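Surface-associated protein CshB (Streptococcus gordonii, PDB 6YZG) is a cell-wall-anchored surface adhesin whose second non-repetitive domain, the part described here, probably binds host ligands such as fibronectin. Local coordinates at residues E41-K53 with E61-L73. Numbering follows the deposited sequence.
Unlike the reference sequence in segment 61-73: Asp-65 (reference Asn).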
# COMPACT_ATOMS: atom_id res chain seq x y z
N GLU A 41 -18.36 12.16 -21.93
CA GLU A 41 -19.27 11.50 -20.96
C GLU A 41 -18.65 11.58 -19.57
O GLU A 41 -17.41 11.53 -19.45
CB GLU A 41 -19.46 10.01 -21.30
CG GLU A 41 -20.12 9.73 -22.61
CD GLU A 41 -20.41 8.25 -22.74
OE1 GLU A 41 -21.62 7.90 -22.78
OE2 GLU A 41 -19.43 7.47 -22.63
N LEU A 42 -19.48 11.76 -18.55
CA LEU A 42 -19.10 11.69 -17.14
C LEU A 42 -20.04 10.67 -16.49
O LEU A 42 -21.09 11.04 -15.85
CB LEU A 42 -19.18 13.07 -16.47
CG LEU A 42 -18.11 14.03 -16.95
CD1 LEU A 42 -18.54 15.48 -16.77
CD2 LEU A 42 -16.82 13.78 -16.20
N LYS A 43 -19.67 9.42 -16.59
CA LYS A 43 -20.50 8.31 -16.12
C LYS A 43 -19.62 7.19 -15.65
O LYS A 43 -18.49 6.97 -16.14
CB LYS A 43 -21.46 7.79 -17.18
CG LYS A 43 -22.56 8.75 -17.60
CD LYS A 43 -23.73 7.96 -18.34
CE LYS A 43 -25.03 8.72 -18.46
NZ LYS A 43 -25.52 9.28 -17.17
N PRO A 44 -20.09 6.42 -14.63
CA PRO A 44 -19.30 5.31 -14.11
C PRO A 44 -19.41 4.01 -14.91
O PRO A 44 -20.15 3.90 -15.86
CB PRO A 44 -19.89 5.12 -12.72
CG PRO A 44 -21.36 5.44 -12.94
CD PRO A 44 -21.33 6.66 -13.85
N PHE A 45 -18.53 3.08 -14.58
CA PHE A 45 -18.32 1.87 -15.42
C PHE A 45 -19.62 1.03 -15.50
O PHE A 45 -19.84 0.38 -16.53
CB PHE A 45 -17.17 1.04 -14.88
CG PHE A 45 -16.71 -0.08 -15.75
CD1 PHE A 45 -16.07 0.15 -16.96
CD2 PHE A 45 -16.95 -1.38 -15.36
CE1 PHE A 45 -15.64 -0.93 -17.70
CE2 PHE A 45 -16.54 -2.47 -16.13
CZ PHE A 45 -15.87 -2.22 -17.30
N ASN A 46 -20.44 1.04 -14.48
CA ASN A 46 -21.73 0.27 -14.45
C ASN A 46 -22.73 0.85 -15.45
O ASN A 46 -23.80 0.23 -15.62
CB ASN A 46 -22.28 0.24 -13.03
CG ASN A 46 -22.47 1.59 -12.38
OD1 ASN A 46 -21.51 2.34 -12.30
ND2 ASN A 46 -23.64 1.94 -11.84
N SER A 47 -22.43 1.94 -16.12
CA SER A 47 -23.25 2.50 -17.22
C SER A 47 -22.78 2.08 -18.59
O SER A 47 -23.44 2.52 -19.58
CB SER A 47 -23.31 4.01 -17.17
OG SER A 47 -22.09 4.61 -17.58
N THR A 48 -21.68 1.37 -18.69
CA THR A 48 -21.09 1.08 -20.02
C THR A 48 -21.63 -0.19 -20.68
O THR A 48 -22.06 -1.06 -20.00
CB THR A 48 -19.56 0.97 -19.96
OG1 THR A 48 -19.20 -0.17 -19.17
CG2 THR A 48 -18.90 2.20 -19.37
N GLU A 49 -21.52 -0.26 -21.99
CA GLU A 49 -21.90 -1.48 -22.75
C GLU A 49 -20.94 -2.61 -22.38
O GLU A 49 -21.34 -3.71 -22.41
CB GLU A 49 -21.87 -1.23 -24.26
CG GLU A 49 -22.91 -0.24 -24.69
CD GLU A 49 -24.30 -0.75 -24.99
OE1 GLU A 49 -24.48 -1.95 -25.13
OE2 GLU A 49 -25.20 0.10 -25.15
N ILE A 50 -19.69 -2.28 -22.04
CA ILE A 50 -18.73 -3.29 -21.57
C ILE A 50 -19.34 -4.04 -20.36
O ILE A 50 -19.38 -5.25 -20.30
CB ILE A 50 -17.36 -2.68 -21.23
CG1 ILE A 50 -16.70 -1.98 -22.44
CG2 ILE A 50 -16.49 -3.75 -20.62
CD1 ILE A 50 -15.80 -0.88 -21.98
N TYR A 51 -19.77 -3.26 -19.38
CA TYR A 51 -20.34 -3.82 -18.15
C TYR A 51 -21.70 -4.55 -18.46
O TYR A 51 -21.87 -5.65 -17.93
CB TYR A 51 -20.55 -2.68 -17.14
CG TYR A 51 -21.11 -3.14 -15.83
CD1 TYR A 51 -20.31 -3.61 -14.79
CD2 TYR A 51 -22.50 -3.12 -15.64
CE1 TYR A 51 -20.83 -3.98 -13.58
CE2 TYR A 51 -23.03 -3.50 -14.42
CZ TYR A 51 -22.20 -3.91 -13.40
OH TYR A 51 -22.78 -4.34 -12.21
N LYS A 52 -22.50 -3.93 -19.30
CA LYS A 52 -23.80 -4.56 -19.76
C LYS A 52 -23.50 -5.97 -20.24
O LYS A 52 -24.16 -6.96 -19.78
CB LYS A 52 -24.44 -3.71 -20.83
CG LYS A 52 -25.72 -4.34 -21.37
CD LYS A 52 -26.23 -3.67 -22.57
CE LYS A 52 -27.65 -4.13 -22.87
NZ LYS A 52 -28.06 -3.64 -24.21
N LYS A 53 -22.49 -6.14 -21.08
CA LYS A 53 -22.18 -7.48 -21.61
C LYS A 53 -21.63 -8.43 -20.54
O LYS A 53 -21.88 -9.60 -20.63
CB LYS A 53 -21.31 -7.37 -22.86
CG LYS A 53 -21.99 -6.64 -24.01
CD LYS A 53 -21.12 -6.31 -25.19
CE LYS A 53 -21.70 -5.24 -26.09
NZ LYS A 53 -20.76 -4.89 -27.19
N GLU A 61 -27.75 -8.94 -13.76
CA GLU A 61 -27.99 -8.24 -15.02
C GLU A 61 -28.66 -6.90 -14.76
O GLU A 61 -28.38 -5.92 -15.47
CB GLU A 61 -28.77 -9.17 -15.96
CG GLU A 61 -29.27 -8.50 -17.20
CD GLU A 61 -30.07 -9.45 -18.09
OE1 GLU A 61 -29.51 -10.43 -18.59
OE2 GLU A 61 -31.29 -9.25 -18.22
N GLY A 62 -29.53 -6.78 -13.75
CA GLY A 62 -30.29 -5.56 -13.48
C GLY A 62 -29.41 -4.41 -12.96
O GLY A 62 -29.88 -3.27 -12.85
N THR A 63 -28.14 -4.69 -12.65
CA THR A 63 -27.23 -3.63 -12.11
C THR A 63 -26.68 -2.77 -13.26
O THR A 63 -26.08 -1.76 -12.98
CB THR A 63 -26.07 -4.19 -11.31
OG1 THR A 63 -25.29 -5.08 -12.12
CG2 THR A 63 -26.53 -4.97 -10.08
N TYR A 64 -26.80 -3.22 -14.50
CA TYR A 64 -26.46 -2.32 -15.62
C TYR A 64 -27.38 -1.13 -15.62
O TYR A 64 -28.64 -1.32 -15.66
CB TYR A 64 -26.49 -3.04 -16.95
CG TYR A 64 -26.48 -2.12 -18.15
CD1 TYR A 64 -25.42 -1.27 -18.42
CD2 TYR A 64 -27.55 -2.11 -19.02
CE1 TYR A 64 -25.42 -0.44 -19.52
CE2 TYR A 64 -27.55 -1.32 -20.15
CZ TYR A 64 -26.46 -0.51 -20.42
OH TYR A 64 -26.42 0.34 -21.50
N ASP A 65 -26.86 0.08 -15.55
CA ASP A 65 -27.70 1.29 -15.44
C ASP A 65 -27.14 2.30 -16.43
O ASP A 65 -26.20 3.05 -16.08
CB ASP A 65 -27.66 1.83 -14.01
CG ASP A 65 -28.52 3.06 -13.86
OD1 ASP A 65 -29.15 3.46 -14.87
OD2 ASP A 65 -28.53 3.63 -12.73
N PRO A 66 -27.66 2.41 -17.68
CA PRO A 66 -27.10 3.36 -18.63
C PRO A 66 -27.29 4.81 -18.20
O PRO A 66 -26.61 5.66 -18.75
CB PRO A 66 -27.83 3.04 -19.95
CG PRO A 66 -29.13 2.44 -19.49
CD PRO A 66 -28.80 1.67 -18.23
N ASP A 67 -28.18 5.06 -17.24
CA ASP A 67 -28.46 6.43 -16.70
C ASP A 67 -27.70 6.73 -15.39
O ASP A 67 -27.89 7.81 -14.79
CB ASP A 67 -29.97 6.60 -16.49
CG ASP A 67 -30.74 6.47 -17.79
OD1 ASP A 67 -30.24 6.97 -18.80
OD2 ASP A 67 -31.76 5.78 -17.77
N ALA A 68 -26.76 5.85 -15.02
CA ALA A 68 -25.95 6.08 -13.82
C ALA A 68 -25.14 7.37 -13.96
O ALA A 68 -24.69 7.70 -15.04
CB ALA A 68 -25.05 4.91 -13.57
N GLU A 69 -24.93 8.03 -12.85
CA GLU A 69 -24.20 9.30 -12.76
C GLU A 69 -22.98 9.10 -11.86
O GLU A 69 -23.00 8.24 -10.96
CB GLU A 69 -25.08 10.42 -12.18
CG GLU A 69 -26.25 10.81 -13.06
CD GLU A 69 -27.17 11.83 -12.42
OE1 GLU A 69 -26.67 12.90 -11.99
OE2 GLU A 69 -28.39 11.55 -12.29
N ASN A 70 -21.94 9.88 -12.07
CA ASN A 70 -20.78 9.94 -11.15
C ASN A 70 -21.28 10.28 -9.75
O ASN A 70 -22.13 11.18 -9.60
CB ASN A 70 -19.73 10.92 -11.61
CG ASN A 70 -18.99 10.42 -12.84
OD1 ASN A 70 -19.06 9.23 -13.20
ND2 ASN A 70 -18.22 11.34 -13.41
N GLY A 71 -20.75 9.63 -8.75
CA GLY A 71 -21.10 10.05 -7.39
C GLY A 71 -20.51 9.10 -6.38
O GLY A 71 -19.53 8.39 -6.64
N PHE A 72 -21.01 9.17 -5.14
CA PHE A 72 -20.51 8.33 -4.05
C PHE A 72 -20.97 6.87 -4.17
O PHE A 72 -22.07 6.62 -4.71
CB PHE A 72 -21.01 8.91 -2.72
CG PHE A 72 -20.49 10.31 -2.47
CD1 PHE A 72 -19.17 10.47 -2.18
CD2 PHE A 72 -21.33 11.41 -2.47
CE1 PHE A 72 -18.63 11.72 -1.92
CE2 PHE A 72 -20.80 12.67 -2.20
CZ PHE A 72 -19.46 12.82 -1.98
N LEU A 73 -20.18 5.98 -3.59
CA LEU A 73 -20.68 4.62 -3.31
C LEU A 73 -21.98 4.74 -2.49
O LEU A 73 -22.02 5.55 -1.57
CB LEU A 73 -19.63 3.84 -2.59
CG LEU A 73 -18.33 3.60 -3.34
CD1 LEU A 73 -17.23 3.03 -2.42
CD2 LEU A 73 -18.57 2.68 -4.51
O HOH W 1 -22.34 11.99 -13.96
O HOH W 2 -25.75 0.06 -11.17
O HOH W 3 -24.43 1.98 -22.11
O HOH W 4 -25.07 5.24 -20.96
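Thr-63 meets the phenol of Tyr-51 through its hydroxyl, and threonine suits because OG1 can accept from Tyr-51 OH, over 2.6 Å and near the ring plane, while donating to Thr-60 O; Tyr-51 OH itself takes the N-H of Asp-206. Tyr-64 offers a flat ring between Pro-66 CD and Lys-52, and a hydroxyl that reaches Ser-47 O through a water. Lys-52 CB stands 3.5 Å from the ring centroid, 9° off its normal, a CH-pi contact; with CG anti to the backbone N (chi1 177°), the lysine lends its long aliphatic chain to the same face. Asp-65 N donates almost straight (175°) to Asn-46 O at 3.1 Å. Asp-65 OD1 accepts from Asp-67 N, an Asx turn within the type I turn from Asp-65 to Ala-68. In this adhesin domain the turn, on the way into strand 71-72, packs against the loop between strand 33-41 and helix 49-55; both strands pair with 119-131. Ala-68 is small enough for its CB to fit against Pro-44 CG (3.8 Å), while Lys-43 is long enough to bring NZ to Ala-68 O at 2.8 Å, from above the carbonyl plane. Asn-70 crosses Leu-42 at about a right angle, its amide OD1 taking the Gly-122 N-H; one water bridges Asn-70 N and Leu-42 O.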